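Extracellular solute-binding protein family 1 (Alicyclobacillus acidocaldarius subsp. acidocaldarius, PDB 4OVJ) probably binds an extracellular solute and delivers it to an ABC-type importer, as other family 1 solute-binding proteins do. Local coordinates at residues P23-T28 with P307-L312; I239-D244 with V261-S266; W191-G196 with G289-P294. One frame throughout, in Å; residues are numbered along the deposited sequence.

Interaction 1: residues P23-T28 with P307-L312; sequences PVVTLT and PQQAEL
Leu27 and Val25, on the same face of strand 25-28, point toward the first turn of helix 307-312 and rest on Gln309 and Ala310. Both methyl branches of Leu27 reach the helix: CD1 lies 3.6 Å from the backbone O of Gln309, and CD2 is 4.3 Å from Ala310 CB. An alanine suits the place of Ala310, because its small side chain lets Leu27 CD1 come close to the helix backbone. Val25 meets Gln309 in another way. The two side chains cross at about a right angle, with Val25 CG2 3.7 Å from Gln309 CG and Val25 CG1 3.7 Å from Gln309 NE2, so the aliphatic part of the glutamine serves as an apolar surface. The glutamine chain bends at its second torsion (chi2 90°), which turns CG and CD across the valine methyls and carries the amide toward Pro23. There a water bridges the segments: it donates to Pro23 O at 2.7 Å and accepts a weak bond from Gln309 NE2 at 3.3 Å. This is a strand flanked by two parallel neighbours, 55-61 and 84-87, in a mixed sheet, with a helix packed on it, as in the alpha/beta lobes of periplasmic-type binding proteins; the short axes pass 9.2 Å apart at 61°. The strand is held in place by backbone bonds to Asn54 and, on strand 55-61, to His56 and Gln58, while Thr28 bonds to Ile84 of strand 84-87. Tyr306, just before the helix, also packs against Val25 and Leu27.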
ATOM      1  N   PRO A  23      21.939  22.627  23.625  1.00 17.48           N
ATOM      2  CA  PRO A  23      21.305  23.917  23.413  1.00 15.75           C
ATOM      3  C   PRO A  23      20.106  23.832  22.463  1.00 14.06           C
ATOM      4  O   PRO A  23      20.070  22.992  21.553  1.00 13.64           O
ATOM      5  CB  PRO A  23      22.415  24.776  22.801  1.00 18.39           C
ATOM      6  CG  PRO A  23      23.679  24.098  23.159  1.00 19.56           C
ATOM      7  CD  PRO A  23      23.371  22.646  23.284  1.00 19.69           C
ATOM      8  N   VAL A  24      19.145  24.714  22.700  1.00 11.63           N
ATOM      9  CA  VAL A  24      17.925  24.751  21.952  1.00 11.19           C
ATOM     10  C   VAL A  24      18.177  25.017  20.465  1.00 11.16           C
ATOM     11  O   VAL A  24      19.043  25.814  20.090  1.00 12.40           O
ATOM     12  CB  VAL A  24      16.939  25.775  22.556  1.00 11.91           C
ATOM     13  CG1 VAL A  24      17.525  27.176  22.550  1.00 13.65           C
ATOM     14  CG2 VAL A  24      15.616  25.745  21.815  1.00 12.66           C
ATOM     15  N   VAL A  25      17.450  24.280  19.628  1.00 11.01           N
ATOM     16  CA  VAL A  25      17.493  24.471  18.176  1.00 11.27           C
ATOM     17  C   VAL A  25      16.081  24.405  17.643  1.00 10.84           C
ATOM     18  O   VAL A  25      15.181  23.915  18.324  1.00 10.07           O
ATOM     19  CB  VAL A  25      18.363  23.403  17.453  1.00 13.44           C
ATOM     20  CG1 VAL A  25      19.765  23.339  18.047  1.00 14.55           C
ATOM     21  CG2 VAL A  25      17.700  22.037  17.464  1.00 14.03           C
ATOM     22  N   THR A  26      15.904  24.895  16.422  1.00 11.59           N
ATOM     23  CA  THR A  26      14.651  24.803  15.696  1.00 11.78           C
ATOM     24  C   THR A  26      14.841  24.019  14.400  1.00 11.93           C
ATOM     25  O   THR A  26      15.777  24.282  13.627  1.00 14.25           O
ATOM     26  CB  THR A  26      14.110  26.196  15.356  1.00 14.81           C
ATOM     27  OG1 THR A  26      13.873  26.908  16.567  1.00 19.40           O
ATOM     28  CG2 THR A  26      12.809  26.112  14.547  1.00 16.57           C
ATOM     29  N   LEU A  27      13.946  23.059  14.178  1.00 11.03           N
ATOM     30  CA  LEU A  27      13.876  22.295  12.936  1.00 10.78           C
ATOM     31  C   LEU A  27      12.650  22.723  12.169  1.00  9.58           C
ATOM     32  O   LEU A  27      11.570  22.828  12.755  1.00 10.02           O
ATOM     33  CB  LEU A  27      13.723  20.800  13.215  1.00 11.18           C
ATOM     34  CG  LEU A  27      14.814  20.128  14.035  1.00 13.06           C
ATOM     35  CD1 LEU A  27      14.384  18.737  14.467  1.00 13.73           C
ATOM     36  CD2 LEU A  27      16.090  20.043  13.222  1.00 15.06           C
ATOM     37  N   THR A  28      12.790  22.935  10.864  1.00  8.90           N
ATOM     38  CA  THR A  28      11.620  23.126   9.991  1.00  8.86           C
ATOM     39  C   THR A  28      11.158  21.766   9.453  1.00  7.66           C
ATOM     40  O   THR A  28      11.969  20.876   9.231  1.00  7.77           O
ATOM     41  CB  THR A  28      11.953  24.053   8.813  1.00  9.94           C
ATOM     42  OG1 THR A  28      13.177  23.628   8.218  1.00 11.77           O
ATOM     43  CG2 THR A  28      12.081  25.490   9.303  1.00 12.06           C
ATOM     44  N   PRO A 307      21.529  17.601  12.189  1.00 10.79           N
ATOM     45  CA  PRO A 307      21.195  16.214  11.874  1.00 11.34           C
ATOM     46  C   PRO A 307      20.848  15.335  13.084  1.00 11.40           C
ATOM     47  O   PRO A 307      19.984  14.472  12.959  1.00 12.05           O
ATOM     48  CB  PRO A 307      22.435  15.703  11.133  1.00 11.84           C
ATOM     49  CG  PRO A 307      23.551  16.581  11.592  1.00 11.57           C
ATOM     50  CD  PRO A 307      22.930  17.927  11.830  1.00 11.20           C
ATOM     51  N   GLN A 308      21.487  15.552  14.231  0.50 11.42           N
ATOM     52  CA  GLN A 308      21.197  14.743  15.409  0.50 12.19           C
ATOM     53  C   GLN A 308      19.767  14.975  15.895  0.50 10.58           C
ATOM     54  O   GLN A 308      19.040  14.025  16.192  0.50 10.58           O
ATOM     55  CB  GLN A 308      22.211  15.023  16.519  0.50 15.42           C
ATOM     56  CG  GLN A 308      23.652  14.800  16.075  0.50 17.94           C
ATOM     57  CD  GLN A 308      24.665  15.364  17.052  0.50 22.38           C
ATOM     58  OE1 GLN A 308      24.851  14.831  18.146  0.50 28.37           O
ATOM     59  NE2 GLN A 308      25.327  16.446  16.659  0.50 26.50           N
ATOM     60  N   GLN A 309      19.354  16.236  15.950  1.00 10.00           N
ATOM     61  CA  GLN A 309      17.990  16.568  16.378  1.00  9.67           C
ATOM     62  C   GLN A 309      16.967  16.128  15.315  1.00  9.06           C
ATOM     63  O   GLN A 309      15.868  15.697  15.647  1.00  8.62           O
ATOM     64  CB  GLN A 309      17.866  18.050  16.681  1.00 10.54           C
ATOM     65  CG  GLN A 309      18.658  18.513  17.900  1.00 12.12           C
ATOM     66  CD  GLN A 309      20.074  18.970  17.585  1.00 15.17           C
ATOM     67  OE1 GLN A 309      20.633  18.677  16.523  1.00 14.49           O
ATOM     68  NE2 GLN A 309      20.656  19.729  18.512  1.00 19.88           N
ATOM     69  N   ALA A 310      17.342  16.222  14.039  1.00  8.75           N
ATOM     70  CA  ALA A 310      16.460  15.785  12.947  1.00  9.05           C
ATOM     71  C   ALA A 310      16.193  14.279  13.051  1.00  9.15           C
ATOM     72  O   ALA A 310      15.047  13.832  12.916  1.00  9.55           O
ATOM     73  CB  ALA A 310      17.056  16.133  11.593  1.00  9.36           C
ATOM     74  N   GLU A 311      17.248  13.509  13.316  1.00  9.15           N
ATOM     75  CA  GLU A 311      17.118  12.071  13.512  1.00 10.80           C
ATOM     76  C   GLU A 311      16.221  11.769  14.719  1.00  9.96           C
ATOM     77  O   GLU A 311      15.381  10.886  14.656  1.00  9.39           O
ATOM     78  CB  GLU A 311      18.480  11.402  13.723  1.00 13.34           C
ATOM     79  CG  GLU A 311      19.417  11.373  12.525  1.00 16.84           C
ATOM     80  CD  GLU A 311      20.806  10.830  12.900  1.00 22.56           C
ATOM     81  OE1 GLU A 311      20.950  10.094  13.915  1.00 27.87           O
ATOM     82  OE2 GLU A 311      21.772  11.127  12.181  1.00 29.50           O
ATOM     83  N   LEU A 312      16.413  12.502  15.805  0.50 10.12           N
ATOM     84  CA  LEU A 312      15.596  12.326  17.000  0.50 11.26           C
ATOM     85  C   LEU A 312      14.109  12.596  16.708  0.50  9.79           C
ATOM     86  O   LEU A 312      13.230  11.871  17.183  0.50  9.95           O
ATOM     87  CB  LEU A 312      16.133  13.236  18.098  0.50 13.49           C
ATOM     88  CG  LEU A 312      15.571  13.099  19.504  0.50 16.14           C
ATOM     89  CD1 LEU A 312      16.462  13.842  20.487  0.50 18.82           C
ATOM     90  CD2 LEU A 312      14.162  13.645  19.492  0.50 16.71           C
TER
HETATM   91  O   HOH W   1      18.573  20.819  20.881  1.00 12.80           O

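Interaction 2: residues I239-D244 with V261-S266; sequences IKQTAD and VNYVVS
Thr242 lays its methyl over one face of the Tyr263 ring, CG2 standing 3.6 Å from the ring centroid and only 17° off the normal, a clear CH-pi contact. With CG2 anti to the backbone N and OG1 beside it (chi1 -66°), the methyl is given to the ring while the hydroxyl bonds to Glu257 OE2; threonine suits the place because its two branches serve both partners. Asn262 ND2 sits over the opposite face, so the ring lies between a methyl and an amide. Beyond the ring, Tyr263 OH comes to 3.1 Å from Gln241 OE1, with the amide and ring planes just 16° apart. Ala243 adds a small apolar touch, its CB 4.1 Å from Tyr263 CD1 and 4.0 Å from Ser266 CB. Residues Gln241 to Asp244 form a type II beta turn, closed by the bond from Asp244 N to Gln241 O, and its corner presents Thr242 and Ala243 to the helix. Ala243 N is also bonded to Asp247 OD2. The turn lies in the loop between helix 233-236 and strand 256-260, and meets the start of helix 263-269, whose other side packs on helix 350-365 and strand 275-278.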
ATOM      1  N   ILE A 239     -19.390  -1.469  -9.910  1.00 13.43           N
ATOM      2  CA  ILE A 239     -18.646  -1.147  -8.701  1.00 13.64           C
ATOM      3  C   ILE A 239     -17.818   0.119  -8.895  1.00 14.26           C
ATOM      4  O   ILE A 239     -16.922   0.147  -9.733  1.00 17.87           O
ATOM      5  CB  ILE A 239     -17.700  -2.286  -8.296  1.00 13.82           C
ATOM      6  CG1 ILE A 239     -18.471  -3.584  -8.079  1.00 13.68           C
ATOM      7  CG2 ILE A 239     -16.948  -1.918  -7.020  1.00 15.78           C
ATOM      8  CD1 ILE A 239     -17.567  -4.802  -7.944  1.00 14.19           C
ATOM      9  N   LYS A 240     -18.097   1.144  -8.099  1.00 16.59           N
ATOM     10  CA  LYS A 240     -17.351   2.411  -8.175  1.00 19.17           C
ATOM     11  C   LYS A 240     -16.019   2.350  -7.430  1.00 20.39           C
ATOM     12  O   LYS A 240     -15.009   2.793  -7.934  1.00 26.26           O
ATOM     13  CB  LYS A 240     -18.209   3.553  -7.635  1.00 19.08           C
ATOM     14  CG  LYS A 240     -19.470   3.791  -8.445  1.00 21.92           C
ATOM     15  CD  LYS A 240     -20.311   4.904  -7.835  1.00 26.58           C
ATOM     16  CE  LYS A 240     -21.738   4.945  -8.389  1.00 27.85           C
ATOM     17  NZ  LYS A 240     -22.576   5.734  -7.455  1.00 36.43           N
ATOM     18  N   GLN A 241     -16.033   1.814  -6.219  1.00 21.53           N
ATOM     19  CA  GLN A 241     -14.831   1.689  -5.394  1.00 22.81           C
ATOM     20  C   GLN A 241     -15.078   0.591  -4.385  1.00 19.12           C
ATOM     21  O   GLN A 241     -16.216   0.328  -4.011  1.00 18.71           O
ATOM     22  CB  GLN A 241     -14.542   3.015  -4.668  1.00 27.26           C
ATOM     23  CG  GLN A 241     -13.254   3.047  -3.838  1.00 33.76           C
ATOM     24  CD  GLN A 241     -12.007   3.203  -4.690  1.00 42.26           C
ATOM     25  OE1 GLN A 241     -11.158   2.306  -4.749  1.00 52.13           O
ATOM     26  NE2 GLN A 241     -11.892   4.347  -5.366  1.00 53.64           N
ATOM     27  N   THR A 242     -14.013  -0.046  -3.918  1.00 18.53           N
ATOM     28  CA  THR A 242     -14.126  -0.928  -2.775  1.00 18.90           C
ATOM     29  C   THR A 242     -14.804  -0.202  -1.616  1.00 15.31           C
ATOM     30  O   THR A 242     -14.484   0.959  -1.323  1.00 17.27           O
ATOM     31  CB  THR A 242     -12.733  -1.416  -2.339  1.00 19.64           C
ATOM     32  OG1 THR A 242     -12.200  -2.225  -3.380  1.00 27.98           O
ATOM     33  CG2 THR A 242     -12.794  -2.217  -1.058  1.00 21.53           C
ATOM     34  N   ALA A 243     -15.738  -0.894  -0.974  1.00 13.60           N
ATOM     35  CA  ALA A 243     -16.427  -0.416   0.219  1.00 15.30           C
ATOM     36  C   ALA A 243     -17.502   0.640  -0.068  1.00 14.84           C
ATOM     37  O   ALA A 243     -18.189   1.071   0.851  1.00 18.21           O
ATOM     38  CB  ALA A 243     -15.431   0.076   1.264  1.00 16.17           C
ATOM     39  N   ASP A 244     -17.671   1.008  -1.343  1.00 14.67           N
ATOM     40  CA  ASP A 244     -18.781   1.855  -1.804  1.00 14.39           C
ATOM     41  C   ASP A 244     -20.069   1.050  -1.679  1.00 12.37           C
ATOM     42  O   ASP A 244     -20.027  -0.177  -1.704  1.00 11.58           O
ATOM     43  CB  ASP A 244     -18.556   2.205  -3.293  1.00 17.58           C
ATOM     44  CG  ASP A 244     -19.486   3.284  -3.810  1.00 20.34           C
ATOM     45  OD1 ASP A 244     -19.216   4.472  -3.517  1.00 22.04           O
ATOM     46  OD2 ASP A 244     -20.481   2.950  -4.522  1.00 20.41           O
ATOM     47  N   VAL A 261      -5.700  -3.869   2.747  1.00 10.09           N
ATOM     48  CA  VAL A 261      -6.139  -4.231   4.080  1.00 11.41           C
ATOM     49  C   VAL A 261      -6.804  -3.069   4.826  1.00 12.66           C
ATOM     50  O   VAL A 261      -7.675  -3.300   5.660  1.00 14.89           O
ATOM     51  CB  VAL A 261      -4.995  -4.869   4.905  1.00 11.89           C
ATOM     52  CG1 VAL A 261      -3.974  -3.827   5.337  1.00 11.63           C
ATOM     53  CG2 VAL A 261      -5.561  -5.609   6.102  1.00 13.71           C
ATOM     54  N   ASN A 262      -6.429  -1.838   4.485  1.00 12.76           N
ATOM     55  CA  ASN A 262      -6.998  -0.625   5.078  1.00 16.62           C
ATOM     56  C   ASN A 262      -8.508  -0.550   4.965  1.00 15.15           C
ATOM     57  O   ASN A 262      -9.163   0.078   5.796  1.00 18.38           O
ATOM     58  CB  ASN A 262      -6.375   0.643   4.452  1.00 17.13           C
ATOM     59  CG  ASN A 262      -6.934   0.979   3.069  1.00 21.02           C
ATOM     60  OD1 ASN A 262      -6.559   0.373   2.067  1.00 20.56           O
ATOM     61  ND2 ASN A 262      -7.806   1.994   3.000  1.00 26.33           N
ATOM     62  N   TYR A 263      -9.058  -1.191   3.936  1.00 11.94           N
ATOM     63  CA  TYR A 263     -10.493  -1.181   3.710  1.00 11.43           C
ATOM     64  C   TYR A 263     -11.290  -1.948   4.756  1.00 12.38           C
ATOM     65  O   TYR A 263     -12.511  -1.797   4.805  1.00 12.07           O
ATOM     66  CB  TYR A 263     -10.841  -1.719   2.314  1.00  9.21           C
ATOM     67  CG  TYR A 263     -10.606  -0.725   1.211  1.00 11.04           C
ATOM     68  CD1 TYR A 263     -11.378   0.426   1.117  1.00 13.81           C
ATOM     69  CD2 TYR A 263      -9.636  -0.940   0.247  1.00 12.72           C
ATOM     70  CE1 TYR A 263     -11.179   1.344   0.105  1.00 15.97           C
ATOM     71  CE2 TYR A 263      -9.423  -0.020  -0.772  1.00 15.31           C
ATOM     72  CZ  TYR A 263     -10.200   1.119  -0.832  1.00 14.99           C
ATOM     73  OH  TYR A 263     -10.026   2.037  -1.838  1.00 21.83           O
ATOM     74  N   VAL A 264     -10.639  -2.771   5.589  1.00 13.05           N
ATOM     75  CA  VAL A 264     -11.412  -3.563   6.543  1.00 14.10           C
ATOM     76  C   VAL A 264     -12.214  -2.682   7.506  1.00 13.84           C
ATOM     77  O   VAL A 264     -13.318  -3.056   7.889  1.00 14.10           O
ATOM     78  CB  VAL A 264     -10.574  -4.612   7.314  1.00 16.58           C
ATOM     79  CG1 VAL A 264      -9.625  -3.955   8.288  1.00 18.59           C
ATOM     80  CG2 VAL A 264     -11.487  -5.590   8.057  1.00 18.06           C
ATOM     81  N   VAL A 265     -11.682  -1.519   7.882  1.00 12.77           N
ATOM     82  CA  VAL A 265     -12.400  -0.654   8.823  1.00 13.51           C
ATOM     83  C   VAL A 265     -13.688  -0.148   8.179  1.00 13.12           C
ATOM     84  O   VAL A 265     -14.765  -0.260   8.767  1.00 14.95           O
ATOM     85  CB  VAL A 265     -11.534   0.531   9.299  1.00 14.73           C
ATOM     86  CG1 VAL A 265     -12.383   1.581  10.008  1.00 17.71           C
ATOM     87  CG2 VAL A 265     -10.419   0.019  10.198  1.00 16.84           C
ATOM     88  N   SER A 266     -13.573   0.386   6.966  1.00 14.38           N
ATOM     89  CA  SER A 266     -14.736   0.858   6.211  1.00 15.29           C
ATOM     90  C   SER A 266     -15.746  -0.251   5.955  1.00 13.14           C
ATOM     91  O   SER A 266     -16.933  -0.069   6.179  1.00 15.64           O
ATOM     92  CB  SER A 266     -14.319   1.458   4.862  1.00 19.51           C
ATOM     93  OG  SER A 266     -13.509   2.592   5.055  1.00 28.07           O
TER

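Interaction 3: residues W191-G196 with G289-P294; sequences WARQHG and GLYIKP
The last turn of helix 185-194, which ends in a Schellman motif with Gly196 as its C-prime residue, meets through Arg193 and Gln194 the chain leading into strand 293-300. Arg193 carries the contact: NE donates to Gly289 O at 2.8 Å, nearly straight (163°), from above the carbonyl plane, while NH2 adds a weak bond to Leu290 O at 3.3 Å. A bend at the third torsion (chi3 52°) turns the guanidinium so that both carbonyls lie at its edge. CB and CD1 of Tyr291 sit over one guanidinium face, CB 3.5 Å from Arg193 NH2, but the ring plane is turned 69° from it, so this is no stack. NH1 forms a salt bridge with Asp370, which probably offsets the charge of the buried guanidinium. Without the guanidinium, as with an alanine here, Gly289 O and Leu290 O would probably lose their arginine donor and Asp370 its positive mate. Gly289 suits its place because any side chain would run into Gln194 CG. A water accepts from Gln194 NE2 at 2.9 Å and from Gly289 N at 3.0 Å, while Gln194 OE1 bonds to Trp160. Around this contact, Leu290 packs on helix 350-365, and Tyr291 lies against Tyr139 of strand 128-144 and Trp260 of strand 256-260.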
ATOM      1  N   TRP A 191       0.084 -11.056  -9.086  1.00  6.16           N
ATOM      2  CA  TRP A 191       0.219 -12.267  -9.900  1.00  6.79           C
ATOM      3  C   TRP A 191       1.501 -12.289 -10.719  1.00  6.66           C
ATOM      4  O   TRP A 191       2.208 -13.293 -10.744  1.00  6.37           O
ATOM      5  CB  TRP A 191      -1.007 -12.380 -10.821  1.00  7.01           C
ATOM      6  CG  TRP A 191      -1.074 -13.601 -11.694  1.00  7.69           C
ATOM      7  CD1 TRP A 191      -0.462 -13.781 -12.890  1.00  7.71           C
ATOM      8  CD2 TRP A 191      -1.846 -14.783 -11.456  1.00  7.99           C
ATOM      9  NE1 TRP A 191      -0.790 -15.009 -13.412  1.00  7.96           N
ATOM     10  CE2 TRP A 191      -1.645 -15.642 -12.554  1.00  7.73           C
ATOM     11  CE3 TRP A 191      -2.714 -15.185 -10.432  1.00  9.11           C
ATOM     12  CZ2 TRP A 191      -2.265 -16.890 -12.653  1.00  8.48           C
ATOM     13  CZ3 TRP A 191      -3.327 -16.442 -10.526  1.00 10.33           C
ATOM     14  CH2 TRP A 191      -3.092 -17.272 -11.623  1.00  9.73           C
ATOM     15  N   ALA A 192       1.797 -11.182 -11.387  1.00  6.49           N
ATOM     16  CA  ALA A 192       2.995 -11.103 -12.202  1.00  6.86           C
ATOM     17  C   ALA A 192       4.229 -11.341 -11.354  1.00  7.02           C
ATOM     18  O   ALA A 192       5.118 -12.086 -11.758  1.00  7.61           O
ATOM     19  CB  ALA A 192       3.100  -9.767 -12.897  1.00  7.38           C
ATOM     20  N   ARG A 193       4.277 -10.716 -10.182  1.00  6.93           N
ATOM     21  CA  ARG A 193       5.428 -10.876  -9.281  1.00  7.33           C
ATOM     22  C   ARG A 193       5.598 -12.335  -8.842  1.00  7.38           C
ATOM     23  O   ARG A 193       6.718 -12.831  -8.742  1.00  7.87           O
ATOM     24  CB  ARG A 193       5.302  -9.951  -8.078  1.00  7.80           C
ATOM     25  CG  ARG A 193       5.642  -8.494  -8.391  1.00  8.41           C
ATOM     26  CD  ARG A 193       5.133  -7.561  -7.306  1.00  8.90           C
ATOM     27  NE  ARG A 193       5.547  -7.957  -5.948  1.00  9.38           N
ATOM     28  CZ  ARG A 193       6.631  -7.528  -5.284  1.00  9.66           C
ATOM     29  NH1 ARG A 193       7.492  -6.667  -5.816  1.00 10.68           N
ATOM     30  NH2 ARG A 193       6.864  -7.977  -4.055  1.00 11.51           N
ATOM     31  N   GLN A 194       4.481 -13.034  -8.629  1.00  7.53           N
ATOM     32  CA  GLN A 194       4.542 -14.461  -8.294  1.00  8.30           C
ATOM     33  C   GLN A 194       5.158 -15.304  -9.407  1.00  8.59           C
ATOM     34  O   GLN A 194       5.690 -16.381  -9.153  1.00  9.23           O
ATOM     35  CB  GLN A 194       3.169 -15.016  -7.989  1.00  8.04           C
ATOM     36  CG  GLN A 194       2.481 -14.383  -6.819  1.00  8.13           C
ATOM     37  CD  GLN A 194       1.091 -14.923  -6.631  1.00  8.58           C
ATOM     38  OE1 GLN A 194       0.327 -15.049  -7.591  1.00  9.10           O
ATOM     39  NE2 GLN A 194       0.766 -15.290  -5.401  1.00  9.54           N
ATOM     40  N   HIS A 195       5.044 -14.824 -10.642  1.00  8.57           N
ATOM     41  CA  HIS A 195       5.589 -15.503 -11.805  1.00  9.24           C
ATOM     42  C   HIS A 195       6.958 -14.981 -12.207  1.00  9.71           C
ATOM     43  O   HIS A 195       7.408 -15.229 -13.323  1.00 12.44           O
ATOM     44  CB  HIS A 195       4.588 -15.413 -12.956  1.00  9.24           C
ATOM     45  CG  HIS A 195       3.368 -16.235 -12.708  1.00  8.90           C
ATOM     46  ND1 HIS A 195       2.363 -15.841 -11.854  1.00  9.20           N
ATOM     47  CD2 HIS A 195       3.038 -17.474 -13.135  1.00  9.90           C
ATOM     48  CE1 HIS A 195       1.444 -16.788 -11.794  1.00  9.62           C
ATOM     49  NE2 HIS A 195       1.832 -17.788 -12.563  1.00 10.32           N
ATOM     50  N   GLY A 196       7.632 -14.301 -11.283  1.00  9.59           N
ATOM     51  CA  GLY A 196       8.990 -13.816 -11.510  1.00 11.40           C
ATOM     52  C   GLY A 196       9.051 -12.644 -12.463  1.00 10.42           C
ATOM     53  O   GLY A 196      10.106 -12.340 -13.019  1.00 11.86           O
ATOM     54  N   GLY A 289       4.570 -12.863  -4.196  1.00  8.99           N
ATOM     55  CA  GLY A 289       3.973 -11.684  -4.801  1.00  9.20           C
ATOM     56  C   GLY A 289       3.807 -10.508  -3.865  1.00  8.56           C
ATOM     57  O   GLY A 289       3.800  -9.355  -4.307  1.00  9.15           O
ATOM     58  N   LEU A 290       3.637 -10.780  -2.573  1.00  8.42           N
ATOM     59  CA  LEU A 290       3.223  -9.737  -1.653  1.00  7.60           C
ATOM     60  C   LEU A 290       4.347  -8.735  -1.424  1.00  7.67           C
ATOM     61  O   LEU A 290       5.511  -9.105  -1.314  1.00  7.92           O
ATOM     62  CB  LEU A 290       2.802 -10.341  -0.324  1.00  8.44           C
ATOM     63  CG  LEU A 290       1.964  -9.458   0.604  1.00  9.81           C
ATOM     64  CD1 LEU A 290       0.615  -9.102  -0.017  1.00 10.88           C
ATOM     65  CD2 LEU A 290       1.778 -10.174   1.939  1.00 10.56           C
ATOM     66  N   TYR A 291       3.965  -7.470  -1.365  1.00  8.79           N
ATOM     67  CA  TYR A 291       4.841  -6.372  -0.961  1.00  8.92           C
ATOM     68  C   TYR A 291       4.055  -5.488  -0.012  1.00  9.03           C
ATOM     69  O   TYR A 291       2.821  -5.514   0.020  1.00  9.58           O
ATOM     70  CB  TYR A 291       5.296  -5.542  -2.164  1.00  9.88           C
ATOM     71  CG  TYR A 291       4.150  -4.976  -2.976  1.00 10.10           C
ATOM     72  CD1 TYR A 291       3.477  -5.763  -3.909  1.00 11.06           C
ATOM     73  CD2 TYR A 291       3.701  -3.679  -2.771  1.00 10.28           C
ATOM     74  CE1 TYR A 291       2.402  -5.264  -4.634  1.00 11.01           C
ATOM     75  CE2 TYR A 291       2.640  -3.169  -3.498  1.00 11.43           C
ATOM     76  CZ  TYR A 291       1.983  -3.974  -4.416  1.00 10.46           C
ATOM     77  OH  TYR A 291       0.927  -3.470  -5.133  1.00 13.91           O
ATOM     78  N   ILE A 292       4.783  -4.697   0.751  1.00  8.57           N
ATOM     79  CA  ILE A 292       4.197  -3.673   1.591  1.00  9.57           C
ATOM     80  C   ILE A 292       4.359  -2.351   0.860  1.00  9.80           C
ATOM     81  O   ILE A 292       5.453  -1.995   0.461  1.00 11.19           O
ATOM     82  CB  ILE A 292       4.897  -3.590   2.966  1.00 10.76           C
ATOM     83  CG1 ILE A 292       5.060  -4.973   3.594  1.00 11.52           C
ATOM     84  CG2 ILE A 292       4.122  -2.665   3.887  1.00 11.91           C
ATOM     85  CD1 ILE A 292       3.778  -5.749   3.764  1.00 11.36           C
ATOM     86  N   LYS A 293       3.269  -1.622   0.701  1.00  9.64           N
ATOM     87  CA  LYS A 293       3.316  -0.336   0.025  1.00 10.52           C
ATOM     88  C   LYS A 293       3.599   0.729   1.078  1.00 10.52           C
ATOM     89  O   LYS A 293       2.849   0.847   2.036  1.00 11.06           O
ATOM     90  CB  LYS A 293       1.979  -0.058  -0.643  1.00 12.99           C
ATOM     91  CG  LYS A 293       1.906   1.251  -1.412  1.00 15.55           C
ATOM     92  CD  LYS A 293       0.549   1.379  -2.096  1.00 19.79           C
ATOM     93  CE  LYS A 293       0.266   2.814  -2.492  1.00 28.22           C
ATOM     94  NZ  LYS A 293       1.082   3.202  -3.667  1.00 33.60           N
ATOM     95  N   PRO A 294       4.691   1.496   0.916  1.00 11.39           N
ATOM     96  CA  PRO A 294       4.927   2.620   1.812  1.00 11.10           C
ATOM     97  C   PRO A 294       4.007   3.784   1.461  1.00 10.86           C
ATOM     98  O   PRO A 294       3.956   4.216   0.304  1.00 14.52           O
ATOM     99  CB  PRO A 294       6.394   2.958   1.551  1.00 11.33           C
ATOM    100  CG  PRO A 294       6.596   2.610   0.114  1.00 12.64           C
ATOM    101  CD  PRO A 294       5.682   1.449  -0.184  1.00 12.35           C
TER
HETATM  102  O   HOH W   2       2.710 -14.981  -3.325  1.00 10.32           O

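In the fold
The three contacts are separate, none touching another. Interactions 2 and 3 are neighbours, with centres about 21 Å apart and nearest atoms about 8 Å apart. Interaction 1 is remote from both, its centre about 40 Å from that of interaction 2 and about 38 Å from that of interaction 3. Even so, interactions 1 and 3 reach the same mixed sheet: strand 293-300 leads out of interaction 3 and is followed in the chain by helix 307-319 of interaction 1. Strand 256-260, which runs directly into 261-266, links interaction 2 to Tyr291 through Trp260. A sulfate, probably from the crystallisation liquor, lies about 5 Å from the Thr242 side chain.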